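Local coordinates for VAO-type flavoprotein oxidase VAO615 (Myceliophthora thermophila, PDB 6F72) that carries bicovalently bound FAD and probably acts as an oxidase whose reduced flavin reacts rapidly with molecular oxygen, although no substrate has yet been identified, at residues Pro59-Cys64 against Ser82-Ser87; Gly353-Ala358 against Arg365-Phe370; Arg538-Lys543 against Gly559-Asp564. One frame throughout, in Å; residues are numbered along the deposited sequence.

Contact 1: residues Pro59-Cys64 against Ser82-Ser87; sequences PQASVC and SSWDIS
The benzene end of the W84 indole reaches Q60 and A61, and one tryptophan side chain makes the whole contact from its loop to the other. The nearest CA atoms, those of A61 and W84, lie 9.9 Å apart, so the ring itself spans the distance. Its first torsion explains the reach: CG stands anti to the backbone N (chi1 -168°), which carries the six-membered ring toward Q60 and A61 although the bond from CA to CB runs across the line to them. Two neighbouring ring atoms then do the touching. CZ3 of W84 meets OE1 of Q60 at 3.7 Å, and CH2 of W84 meets CB of A61 at 4.1 Å; both partners approach obliquely. The Q60 side chain is extended and runs past the indole in the opposite direction, its amide plane turned 57° from the ring plane, which rules out a parallel amide-ring stack. No hydrogen bond crosses between the segments. The polar ends are instead used elsewhere: NE2 of Q60 bonds to the carbonyl oxygen of T90, and NE1 of W84 to OE1 of Q104. The backbone N of C64, in the 3-10 segment 62-64, bonds to A61 O at 2.8 Å, and C64 is joined to C77 by a disulfide. On the other side, W84 is the second residue of a type I turn from S83 to I86, closed by I86 N and S83 O at 3.1 Å, just before S87, which touches FAD. The chemistry therefore implies van der Waals cohesion between Q60, A61 and the indole, while the hydrogen bonds to T90 and Q104 probably fix how the amide and the ring are turned.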
ATOM      1  N   PRO A  59     -18.455  -8.132  11.543  1.00 27.37           N
ATOM      2  CA  PRO A  59     -18.230  -7.408  10.286  1.00 27.43           C
ATOM      3  C   PRO A  59     -19.157  -6.213  10.155  1.00 28.40           C
ATOM      4  O   PRO A  59     -20.282  -6.269  10.613  1.00 29.00           O
ATOM      5  CB  PRO A  59     -18.505  -8.470   9.215  1.00 27.09           C
ATOM      6  CG  PRO A  59     -18.070  -9.736   9.860  1.00 26.68           C
ATOM      7  CD  PRO A  59     -18.492  -9.588  11.317  1.00 27.10           C
ATOM      8  N   GLN A  60     -18.660  -5.133   9.567  1.00 28.82           N
ATOM      9  CA  GLN A  60     -19.412  -3.881   9.430  1.00 30.07           C
ATOM     10  C   GLN A  60     -20.780  -4.022   8.711  1.00 30.84           C
ATOM     11  O   GLN A  60     -21.721  -3.294   9.022  1.00 31.86           O
ATOM     12  CB  GLN A  60     -18.534  -2.837   8.738  1.00 30.25           C
ATOM     13  CG  GLN A  60     -18.947  -1.394   8.981  1.00 31.40           C
ATOM     14  CD  GLN A  60     -18.006  -0.399   8.330  1.00 31.73           C
ATOM     15  OE1 GLN A  60     -17.551  -0.587   7.206  1.00 31.30           O
ATOM     16  NE2 GLN A  60     -17.711   0.679   9.047  1.00 32.56           N
ATOM     17  N   ALA A  61     -20.890  -4.968   7.779  1.00 30.65           N
ATOM     18  CA  ALA A  61     -22.146  -5.210   7.041  1.00 31.36           C
ATOM     19  C   ALA A  61     -23.106  -6.205   7.715  1.00 31.67           C
ATOM     20  O   ALA A  61     -24.069  -6.664   7.096  1.00 32.06           O
ATOM     21  CB  ALA A  61     -21.859  -5.613   5.593  1.00 31.11           C
ATOM     22  N   SER A  62     -22.873  -6.520   8.990  1.00 31.68           N
ATOM     23  CA  SER A  62     -23.828  -7.337   9.746  1.00 32.29           C
ATOM     24  C   SER A  62     -25.204  -6.660   9.829  1.00 33.63           C
ATOM     25  O   SER A  62     -26.220  -7.350   9.920  1.00 34.13           O
ATOM     26  CB  SER A  62     -23.317  -7.645  11.143  1.00 32.07           C
ATOM     27  OG  SER A  62     -23.445  -6.503  11.944  1.00 32.65           O
ATOM     28  N   VAL A  63     -25.220  -5.322   9.778  1.00 34.38           N
ATOM     29  CA  VAL A  63     -26.461  -4.530   9.628  1.00 35.89           C
ATOM     30  C   VAL A  63     -27.287  -4.876   8.370  1.00 36.49           C
ATOM     31  O   VAL A  63     -28.492  -4.602   8.306  1.00 37.46           O
ATOM     32  CB  VAL A  63     -26.207  -2.997   9.685  1.00 36.46           C
ATOM     33  CG1 VAL A  63     -25.735  -2.585  11.066  1.00 36.54           C
ATOM     34  CG2 VAL A  63     -25.223  -2.542   8.614  1.00 35.94           C
ATOM     35  N   CYS A  64     -26.622  -5.482   7.389  1.00 36.20           N
ATOM     36  CA  CYS A  64     -27.236  -5.909   6.126  1.00 36.81           C
ATOM     37  C   CYS A  64     -27.776  -7.339   6.179  1.00 36.74           C
ATOM     38  O   CYS A  64     -28.323  -7.832   5.191  1.00 36.96           O
ATOM     39  CB  CYS A  64     -26.216  -5.767   4.995  1.00 36.62           C
ATOM     40  SG  CYS A  64     -25.837  -4.044   4.618  1.00 37.83           S
ATOM     41  N   SER A  82     -23.394   2.999  -0.630  1.00 33.92           N
ATOM     42  CA  SER A  82     -23.010   4.077  -1.542  1.00 34.24           C
ATOM     43  C   SER A  82     -21.506   4.379  -1.606  1.00 33.56           C
ATOM     44  O   SER A  82     -21.043   4.935  -2.602  1.00 33.84           O
ATOM     45  CB  SER A  82     -23.798   5.347  -1.241  1.00 35.34           C
ATOM     46  OG  SER A  82     -23.525   5.788   0.072  1.00 35.46           O
ATOM     47  N   SER A  83     -20.750   4.003  -0.566  1.00 32.65           N
ATOM     48  CA  SER A  83     -19.300   4.250  -0.522  1.00 31.79           C
ATOM     49  C   SER A  83     -18.443   3.005  -0.252  1.00 30.53           C
ATOM     50  O   SER A  83     -17.254   3.131   0.068  1.00 29.94           O
ATOM     51  CB  SER A  83     -18.993   5.339   0.513  1.00 32.16           C
ATOM     52  OG  SER A  83     -19.640   6.553   0.175  1.00 33.30           O
ATOM     53  N   TRP A  84     -19.035   1.816  -0.393  1.00 29.93           N
ATOM     54  CA  TRP A  84     -18.369   0.550  -0.037  1.00 28.89           C
ATOM     55  C   TRP A  84     -17.105   0.253  -0.847  1.00 28.30           C
ATOM     56  O   TRP A  84     -16.132  -0.331  -0.325  1.00 27.73           O
ATOM     57  CB  TRP A  84     -19.335  -0.619  -0.169  1.00 28.67           C
ATOM     58  CG  TRP A  84     -18.819  -1.874   0.445  1.00 27.87           C
ATOM     59  CD1 TRP A  84     -18.227  -2.915  -0.199  1.00 27.30           C
ATOM     60  CD2 TRP A  84     -18.827  -2.213   1.837  1.00 27.71           C
ATOM     61  NE1 TRP A  84     -17.878  -3.898   0.694  1.00 26.89           N
ATOM     62  CE2 TRP A  84     -18.227  -3.494   1.957  1.00 27.12           C
ATOM     63  CE3 TRP A  84     -19.292  -1.565   2.995  1.00 28.01           C
ATOM     64  CZ2 TRP A  84     -18.090  -4.152   3.190  1.00 26.92           C
ATOM     65  CZ3 TRP A  84     -19.143  -2.211   4.232  1.00 27.82           C
ATOM     66  CH2 TRP A  84     -18.541  -3.492   4.316  1.00 27.32           C
ATOM     67  N   ASP A  85     -17.126   0.655  -2.114  1.00 28.53           N
ATOM     68  CA  ASP A  85     -15.979   0.471  -3.018  1.00 28.10           C
ATOM     69  C   ASP A  85     -14.993   1.660  -3.028  1.00 28.18           C
ATOM     70  O   ASP A  85     -14.169   1.791  -3.940  1.00 28.16           O
ATOM     71  CB  ASP A  85     -16.480   0.128  -4.433  1.00 28.33           C
ATOM     72  CG  ASP A  85     -17.289  -1.160  -4.478  1.00 28.05           C
ATOM     73  OD1 ASP A  85     -17.122  -2.051  -3.610  1.00 27.49           O
ATOM     74  OD2 ASP A  85     -18.095  -1.287  -5.409  1.00 28.54           O
ATOM     75  N   ILE A  86     -15.078   2.504  -1.996  1.00 28.35           N
ATOM     76  CA  ILE A  86     -14.169   3.642  -1.781  1.00 28.42           C
ATOM     77  C   ILE A  86     -13.342   3.363  -0.509  1.00 27.75           C
ATOM     78  O   ILE A  86     -13.809   2.670   0.401  1.00 27.43           O
ATOM     79  CB  ILE A  86     -14.963   4.995  -1.698  1.00 29.39           C
ATOM     80  CG1 ILE A  86     -15.895   5.201  -2.928  1.00 30.08           C
ATOM     81  CG2 ILE A  86     -14.067   6.214  -1.411  1.00 29.56           C
ATOM     82  CD1 ILE A  86     -15.225   5.292  -4.298  1.00 30.20           C
ATOM     83  N   SER A  87     -12.099   3.850  -0.480  1.00 27.49           N
ATOM     84  CA  SER A  87     -11.288   3.854   0.753  1.00 27.07           C
ATOM     85  C   SER A  87     -11.810   4.979   1.643  1.00 27.60           C
ATOM     86  O   SER A  87     -11.535   6.158   1.412  1.00 28.18           O
ATOM     87  CB  SER A  87      -9.789   4.014   0.450  1.00 26.68           C
ATOM     88  OG  SER A  87      -9.354   3.023  -0.467  1.00 26.27           O
TER

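Contact 2: residues Gly353-Ala358 against Arg365-Phe370; sequences GTMPGA and RLLRPF
M355 lays its thioether along L366, joining the end of strand 348-356 to the helix 360-376 that follows it. The walk begins at G353, whose backbone pairs with T305 on the neighbouring strand 302-310. A side chain is lacking here on the face turned toward the helix, and the terminal CE of M355 lies over that position. T354, next along, directs its side chain to the other face, where OG1 bonds to NE2 of H394. M355 supplies most of the strand's contact. With CG anti to the carbonyl carbon (chi1 -66°) and a bend at chi3 (-81°), its chain slides past L366 in the opposite direction. SD lies 3.8 Å from CD1 of L366, and CG of M355 is almost as near, at 3.9 Å from the same methyl. The sulfur also lies 4.2 Å from CD2 of L367, so it meets two consecutive helix residues. The strand ends in a type II turn from M355 to A358, with P356 and G357 at its corners, closed by A358 N and M355 O at 3.1 Å; G357 takes the positive phi (74°) expected at the third position of such a turn. A358 comes back toward the helix, and its CB meets CD1 of L366 at 4.1 Å. That one methyl is consequently touched by both M355 and A358, residues at the two ends of the turn. F333 of helix 316-335 packs on M355 and L366 as well, extending the apolar layer against the sheet. With no hydrogen bond or charge pair between the segments, the chemistry implies that dispersion and the burial of thioether and methyl groups join strand to helix, while the strand's backbone bonds serve the sheet.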
ATOM      1  N   GLY A 353       1.064  17.079 -12.110  1.00 28.59           N
ATOM      2  CA  GLY A 353       2.472  17.370 -11.858  1.00 28.69           C
ATOM      3  C   GLY A 353       2.763  17.886 -10.464  1.00 28.68           C
ATOM      4  O   GLY A 353       1.983  18.661  -9.912  1.00 28.91           O
ATOM      5  N   THR A 354       3.904  17.460  -9.920  1.00 28.48           N
ATOM      6  CA  THR A 354       4.391  17.887  -8.606  1.00 28.55           C
ATOM      7  C   THR A 354       5.824  18.415  -8.762  1.00 29.03           C
ATOM      8  O   THR A 354       6.748  17.671  -9.109  1.00 28.62           O
ATOM      9  CB  THR A 354       4.330  16.731  -7.591  1.00 27.88           C
ATOM     10  OG1 THR A 354       2.965  16.323  -7.430  1.00 27.66           O
ATOM     11  CG2 THR A 354       4.905  17.145  -6.237  1.00 27.85           C
ATOM     12  N   MET A 355       5.981  19.711  -8.514  1.00 29.89           N
ATOM     13  CA  MET A 355       7.227  20.415  -8.795  1.00 30.75           C
ATOM     14  C   MET A 355       7.697  21.226  -7.573  1.00 31.21           C
ATOM     15  O   MET A 355       7.549  22.455  -7.549  1.00 31.89           O
ATOM     16  CB  MET A 355       7.054  21.287 -10.053  1.00 31.44           C
ATOM     17  CG  MET A 355       6.836  20.486 -11.334  1.00 31.28           C
ATOM     18  SD  MET A 355       6.117  21.403 -12.713  1.00 32.19           S
ATOM     19  CE  MET A 355       4.377  21.362 -12.270  1.00 31.62           C
ATOM     20  N   PRO A 356       8.249  20.536  -6.542  1.00 31.00           N
ATOM     21  CA  PRO A 356       8.550  21.217  -5.264  1.00 31.52           C
ATOM     22  C   PRO A 356       9.507  22.398  -5.415  1.00 32.53           C
ATOM     23  O   PRO A 356      10.515  22.296  -6.116  1.00 32.84           O
ATOM     24  CB  PRO A 356       9.165  20.102  -4.404  1.00 30.87           C
ATOM     25  CG  PRO A 356       8.613  18.838  -4.986  1.00 30.14           C
ATOM     26  CD  PRO A 356       8.577  19.096  -6.469  1.00 30.28           C
ATOM     27  N   GLY A 357       9.163  23.521  -4.794  1.00 33.29           N
ATOM     28  CA  GLY A 357       9.987  24.731  -4.849  1.00 34.48           C
ATOM     29  C   GLY A 357       9.963  25.505  -6.158  1.00 35.29           C
ATOM     30  O   GLY A 357      10.714  26.483  -6.305  1.00 36.33           O
ATOM     31  N   ALA A 358       9.119  25.084  -7.103  1.00 34.85           N
ATOM     32  CA  ALA A 358       9.016  25.737  -8.412  1.00 35.63           C
ATOM     33  C   ALA A 358       7.916  26.786  -8.426  1.00 36.39           C
ATOM     34  O   ALA A 358       6.776  26.480  -8.096  1.00 36.14           O
ATOM     35  CB  ALA A 358       8.786  24.710  -9.521  1.00 34.83           C
ATOM     36  N   ARG A 365       8.866  26.499 -17.572  1.00 36.77           N
ATOM     37  CA  ARG A 365      10.127  25.968 -18.133  1.00 36.85           C
ATOM     38  C   ARG A 365      10.177  24.436 -18.023  1.00 35.80           C
ATOM     39  O   ARG A 365      10.608  23.756 -18.964  1.00 35.61           O
ATOM     40  CB  ARG A 365      11.369  26.608 -17.489  1.00 37.28           C
ATOM     41  CG  ARG A 365      11.556  28.102 -17.758  1.00 38.50           C
ATOM     42  CD  ARG A 365      12.861  28.654 -17.181  1.00 39.18           C
ATOM     43  NE  ARG A 365      13.214  28.043 -15.891  1.00 38.53           N
ATOM     44  CZ  ARG A 365      13.057  28.602 -14.687  1.00 38.59           C
ATOM     45  NH1 ARG A 365      12.559  29.828 -14.552  1.00 39.39           N
ATOM     46  NH2 ARG A 365      13.409  27.920 -13.602  1.00 37.90           N
ATOM     47  N   LEU A 366       9.692  23.906 -16.895  1.00 34.96           N
ATOM     48  CA  LEU A 366       9.629  22.455 -16.676  1.00 34.11           C
ATOM     49  C   LEU A 366       8.644  21.751 -17.619  1.00 33.96           C
ATOM     50  O   LEU A 366       8.882  20.618 -18.054  1.00 33.53           O
ATOM     51  CB  LEU A 366       9.294  22.134 -15.217  1.00 33.37           C
ATOM     52  CG  LEU A 366      10.402  22.316 -14.178  1.00 33.41           C
ATOM     53  CD1 LEU A 366       9.811  22.475 -12.782  1.00 32.99           C
ATOM     54  CD2 LEU A 366      11.407  21.170 -14.226  1.00 33.12           C
ATOM     55  N   LEU A 367       7.548  22.431 -17.939  1.00 34.43           N
ATOM     56  CA  LEU A 367       6.505  21.836 -18.774  1.00 34.53           C
ATOM     57  C   LEU A 367       6.766  21.975 -20.281  1.00 35.37           C
ATOM     58  O   LEU A 367       6.269  21.159 -21.072  1.00 35.06           O
ATOM     59  CB  LEU A 367       5.124  22.383 -18.407  1.00 34.45           C
ATOM     60  CG  LEU A 367       4.574  22.105 -17.003  1.00 33.87           C
ATOM     61  CD1 LEU A 367       3.144  22.619 -16.939  1.00 34.11           C
ATOM     62  CD2 LEU A 367       4.658  20.629 -16.611  1.00 32.90           C
ATOM     63  N   ARG A 368       7.576  22.972 -20.649  1.00 36.47           N
ATOM     64  CA  ARG A 368       7.851  23.327 -22.049  1.00 37.47           C
ATOM     65  C   ARG A 368       8.332  22.191 -22.972  1.00 37.32           C
ATOM     66  O   ARG A 368       7.891  22.158 -24.128  1.00 37.99           O
ATOM     67  CB  ARG A 368       8.748  24.574 -22.153  1.00 38.77           C
ATOM     68  CG  ARG A 368       8.596  25.367 -23.450  1.00 40.37           C
ATOM     69  CD  ARG A 368       7.206  25.980 -23.604  1.00 41.01           C
ATOM     70  NE  ARG A 368       6.663  25.744 -24.949  1.00 41.92           N
ATOM     71  CZ  ARG A 368       5.365  25.750 -25.273  1.00 42.08           C
ATOM     72  NH1 ARG A 368       4.422  25.978 -24.362  1.00 41.97           N
ATOM     73  NH2 ARG A 368       5.002  25.519 -26.526  1.00 42.69           N
ATOM     74  N   PRO A 369       9.189  21.253 -22.486  1.00 36.64           N
ATOM     75  CA  PRO A 369       9.529  20.129 -23.384  1.00 36.53           C
ATOM     76  C   PRO A 369       8.335  19.227 -23.728  1.00 35.95           C
ATOM     77  O   PRO A 369       8.174  18.850 -24.899  1.00 36.26           O
ATOM     78  CB  PRO A 369      10.578  19.335 -22.598  1.00 36.14           C
ATOM     79  CG  PRO A 369      11.110  20.289 -21.586  1.00 36.29           C
ATOM     80  CD  PRO A 369       9.957  21.170 -21.229  1.00 36.24           C
ATOM     81  N   PHE A 370       7.515  18.907 -22.722  1.00 35.10           N
ATOM     82  CA  PHE A 370       6.317  18.076 -22.885  1.00 34.57           C
ATOM     83  C   PHE A 370       5.303  18.740 -23.810  1.00 35.14           C
ATOM     84  O   PHE A 370       4.753  18.078 -24.694  1.00 35.31           O
ATOM     85  CB  PHE A 370       5.663  17.749 -21.527  1.00 33.78           C
ATOM     86  CG  PHE A 370       6.579  17.059 -20.542  1.00 33.10           C
ATOM     87  CD1 PHE A 370       6.702  15.663 -20.536  1.00 32.60           C
ATOM     88  CD2 PHE A 370       7.303  17.804 -19.600  1.00 33.00           C
ATOM     89  CE1 PHE A 370       7.539  15.027 -19.624  1.00 32.09           C
ATOM     90  CE2 PHE A 370       8.147  17.174 -18.687  1.00 32.48           C
ATOM     91  CZ  PHE A 370       8.264  15.785 -18.698  1.00 32.09           C
TER

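Contact 3: residues Arg538-Lys543 against Gly559-Asp564; sequences RLLRVK and GSEVWD
Helix 536-546, part of the berberine-bridge-enzyme-like (BBE) region near the C-terminus, packs here through L540 and K543 against G559, where the chain turns into the short 3-10 segment 560-562 that leads to strand 563-565. The approach is close at the backbone: CA of L540 and CA of G559 are 6.0 Å apart. L540 and K543 stand three residues apart and so on the same side of the helix, as their contacts with one glycine confirm. CD1 of L540 rests 3.7 Å from CA of G559, and CG of K543 lies 4.3 Å from that same carbon. G559 turns its bare CA to the helix, and both contacts are made on that carbon; its positive phi (78°) is one that glycine adopts readily. K543 contributes only its aliphatic part. Its NZ travels on to a salt bridge with OD2 of D547 and hydrogen bonds to the carbonyl oxygens of F552 and T285, so three oxygens surround the buried ammonium group and would be expected to stabilise its positive charge. Y536, at the start of the same helix, adds a polar tie, its OH accepting a bond from N of G559 and making a weak one with OE1 of E561. Beyond the glycine, the 3-10 segment is marked by W563 N bonding to S560 O at 2.9 Å, and the backbones of V562 and D564 then bond to A574 and C572 at the C-terminus. E561 comes from the opposite direction to L540. Its CG sits between the backbone N and the carbonyl carbon (chi1 76°), and a bend at chi2 brings OE2 to 3.8 Å from CD1 of L540.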
ATOM      1  N   ARG A 538      19.073 -12.848   2.557  1.00 23.19           N
ATOM      2  CA  ARG A 538      19.410 -12.058   3.743  1.00 23.22           C
ATOM      3  C   ARG A 538      18.163 -11.691   4.540  1.00 22.89           C
ATOM      4  O   ARG A 538      18.187 -11.728   5.775  1.00 23.08           O
ATOM      5  CB  ARG A 538      20.210 -10.799   3.408  1.00 23.21           C
ATOM      6  CG  ARG A 538      20.932 -10.255   4.632  1.00 23.50           C
ATOM      7  CD  ARG A 538      21.418  -8.831   4.466  1.00 23.39           C
ATOM      8  NE  ARG A 538      21.696  -8.269   5.781  1.00 23.52           N
ATOM      9  CZ  ARG A 538      21.889  -6.978   6.036  1.00 23.46           C
ATOM     10  NH1 ARG A 538      21.844  -6.082   5.054  1.00 23.22           N
ATOM     11  NH2 ARG A 538      22.137  -6.589   7.283  1.00 23.63           N
ATOM     12  N   LEU A 539      17.096 -11.338   3.826  1.00 22.41           N
ATOM     13  CA  LEU A 539      15.777 -11.134   4.426  1.00 22.11           C
ATOM     14  C   LEU A 539      15.317 -12.374   5.183  1.00 22.43           C
ATOM     15  O   LEU A 539      14.740 -12.264   6.268  1.00 22.51           O
ATOM     16  CB  LEU A 539      14.765 -10.703   3.367  1.00 21.55           C
ATOM     17  CG  LEU A 539      14.925  -9.272   2.845  1.00 21.23           C
ATOM     18  CD1 LEU A 539      14.159  -9.035   1.552  1.00 20.92           C
ATOM     19  CD2 LEU A 539      14.534  -8.235   3.895  1.00 21.07           C
ATOM     20  N   LEU A 540      15.590 -13.547   4.624  1.00 22.87           N
ATOM     21  CA  LEU A 540      15.239 -14.815   5.253  1.00 23.38           C
ATOM     22  C   LEU A 540      16.063 -15.097   6.505  1.00 23.89           C
ATOM     23  O   LEU A 540      15.542 -15.630   7.492  1.00 24.18           O
ATOM     24  CB  LEU A 540      15.345 -15.976   4.257  1.00 23.60           C
ATOM     25  CG  LEU A 540      14.767 -17.325   4.684  1.00 23.98           C
ATOM     26  CD1 LEU A 540      13.240 -17.276   4.849  1.00 23.75           C
ATOM     27  CD2 LEU A 540      15.161 -18.383   3.664  1.00 24.41           C
ATOM     28  N   ARG A 541      17.345 -14.756   6.454  1.00 24.32           N
ATOM     29  CA  ARG A 541      18.209 -14.819   7.633  1.00 24.82           C
ATOM     30  C   ARG A 541      17.728 -13.918   8.769  1.00 24.63           C
ATOM     31  O   ARG A 541      17.766 -14.334   9.925  1.00 24.99           O
ATOM     32  CB  ARG A 541      19.648 -14.500   7.271  1.00 25.23           C
ATOM     33  CG  ARG A 541      20.344 -15.622   6.517  1.00 25.87           C
ATOM     34  CD  ARG A 541      21.853 -15.446   6.535  1.00 26.46           C
ATOM     35  NE  ARG A 541      22.296 -14.224   5.864  1.00 26.33           N
ATOM     36  CZ  ARG A 541      22.523 -14.106   4.551  1.00 26.37           C
ATOM     37  NH1 ARG A 541      22.334 -15.122   3.708  1.00 26.55           N
ATOM     38  NH2 ARG A 541      22.936 -12.945   4.069  1.00 26.30           N
ATOM     39  N   VAL A 542      17.299 -12.695   8.446  1.00 24.16           N
ATOM     40  CA  VAL A 542      16.768 -11.765   9.456  1.00 24.18           C
ATOM     41  C   VAL A 542      15.457 -12.334  10.038  1.00 24.27           C
ATOM     42  O   VAL A 542      15.266 -12.341  11.251  1.00 24.57           O
ATOM     43  CB  VAL A 542      16.539 -10.329   8.907  1.00 23.73           C
ATOM     44  CG1 VAL A 542      15.992  -9.405   9.995  1.00 23.65           C
ATOM     45  CG2 VAL A 542      17.826  -9.741   8.351  1.00 23.86           C
ATOM     46  N   LYS A 543      14.581 -12.821   9.157  1.00 24.06           N
ATOM     47  CA  LYS A 543      13.332 -13.468   9.548  1.00 24.18           C
ATOM     48  C   LYS A 543      13.559 -14.634  10.517  1.00 24.88           C
ATOM     49  O   LYS A 543      12.883 -14.711  11.546  1.00 25.10           O
ATOM     50  CB  LYS A 543      12.542 -13.924   8.302  1.00 23.80           C
ATOM     51  CG  LYS A 543      11.365 -14.868   8.561  1.00 23.83           C
ATOM     52  CD  LYS A 543      10.171 -14.169   9.192  1.00 23.55           C
ATOM     53  CE  LYS A 543       8.936 -15.049   9.109  1.00 23.64           C
ATOM     54  NZ  LYS A 543       7.819 -14.361   9.805  1.00 23.51           N
ATOM     55  N   GLY A 559       9.697 -15.624   4.252  1.00 23.53           N
ATOM     56  CA  GLY A 559       9.587 -16.774   5.142  1.00 24.34           C
ATOM     57  C   GLY A 559       8.177 -17.333   5.273  1.00 24.81           C
ATOM     58  O   GLY A 559       7.910 -18.136   6.176  1.00 25.14           O
ATOM     59  N   SER A 560       7.279 -16.921   4.371  1.00 24.91           N
ATOM     60  CA  SER A 560       5.877 -17.370   4.404  1.00 25.37           C
ATOM     61  C   SER A 560       5.731 -18.804   3.941  1.00 26.24           C
ATOM     62  O   SER A 560       4.745 -19.472   4.299  1.00 26.53           O
ATOM     63  CB  SER A 560       4.987 -16.472   3.553  1.00 24.83           C
ATOM     64  OG  SER A 560       5.446 -16.435   2.220  1.00 24.60           O
ATOM     65  N   GLU A 561       6.701 -19.269   3.150  1.00 26.90           N
ATOM     66  CA  GLU A 561       6.736 -20.642   2.649  1.00 27.96           C
ATOM     67  C   GLU A 561       6.848 -21.699   3.770  1.00 28.57           C
ATOM     68  O   GLU A 561       6.771 -22.895   3.507  1.00 29.07           O
ATOM     69  CB  GLU A 561       7.818 -20.806   1.549  1.00 28.69           C
ATOM     70  CG  GLU A 561       9.280 -20.877   2.021  1.00 29.65           C
ATOM     71  CD  GLU A 561       9.967 -19.519   2.274  1.00 29.78           C
ATOM     72  OE1 GLU A 561       9.305 -18.455   2.240  1.00 29.80           O
ATOM     73  OE2 GLU A 561      11.201 -19.512   2.531  1.00 30.29           O
ATOM     74  N   VAL A 562       7.007 -21.251   5.014  1.00 28.65           N
ATOM     75  CA  VAL A 562       6.912 -22.128   6.189  1.00 29.45           C
ATOM     76  C   VAL A 562       5.466 -22.621   6.393  1.00 29.92           C
ATOM     77  O   VAL A 562       5.259 -23.744   6.850  1.00 30.64           O
ATOM     78  CB  VAL A 562       7.488 -21.438   7.460  1.00 29.46           C
ATOM     79  CG1 VAL A 562       7.198 -22.227   8.736  1.00 29.91           C
ATOM     80  CG2 VAL A 562       8.994 -21.241   7.314  1.00 29.28           C
ATOM     81  N   TRP A 563       4.481 -21.796   6.029  1.00 29.68           N
ATOM     82  CA  TRP A 563       3.064 -22.164   6.162  1.00 30.27           C
ATOM     83  C   TRP A 563       2.391 -22.482   4.818  1.00 30.52           C
ATOM     84  O   TRP A 563       2.543 -21.726   3.848  1.00 30.07           O
ATOM     85  CB  TRP A 563       2.284 -21.054   6.884  1.00 29.81           C
ATOM     86  CG  TRP A 563       2.762 -20.790   8.291  1.00 30.00           C
ATOM     87  CD1 TRP A 563       3.586 -19.774   8.703  1.00 29.73           C
ATOM     88  CD2 TRP A 563       2.457 -21.560   9.468  1.00 30.56           C
ATOM     89  NE1 TRP A 563       3.796 -19.854  10.061  1.00 30.00           N
ATOM     90  CE2 TRP A 563       3.123 -20.939  10.557  1.00 30.54           C
ATOM     91  CE3 TRP A 563       1.674 -22.703   9.712  1.00 31.05           C
ATOM     92  CZ2 TRP A 563       3.044 -21.432  11.869  1.00 31.11           C
ATOM     93  CZ3 TRP A 563       1.592 -23.189  11.020  1.00 31.61           C
ATOM     94  CH2 TRP A 563       2.278 -22.552  12.082  1.00 31.60           C
ATOM     95  N   ASP A 564       1.673 -23.614   4.779  1.00 31.56           N
ATOM     96  CA  ASP A 564       0.675 -23.939   3.733  1.00 31.91           C
ATOM     97  C   ASP A 564      -0.713 -23.507   4.181  1.00 31.72           C
ATOM     98  O   ASP A 564      -1.063 -23.626   5.364  1.00 31.78           O
ATOM     99  CB  ASP A 564       0.571 -25.452   3.473  1.00 33.10           C
ATOM    100  CG  ASP A 564       1.792 -26.039   2.810  1.00 33.95           C
ATOM    101  OD1 ASP A 564       2.492 -25.343   2.029  1.00 33.97           O
ATOM    102  OD2 ASP A 564       2.036 -27.237   3.069  1.00 34.87           O
TER

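In the fold
All three contacts lack hydrogen bonds between their paired segments, yet they sit in different elements. Contacts 1 and 2 are buried, whereas contact 3 is partly buried. Contact 1 joins two loops flanking helix 74-81, contact 2 a strand of the seven-stranded antiparallel sheet to its following helix, and contact 3 a helix to the chain leading into the C-terminal two-stranded sheet. The chemistry shifts accordingly: an aromatic ring beside an amide and a methyl, then thioether with aliphatic groups, then leucine and lysine carbons over a glycine. No element is shared. Centres of contacts 2 and 3 lie about 43 Å apart, on opposite sides of the chain's centre.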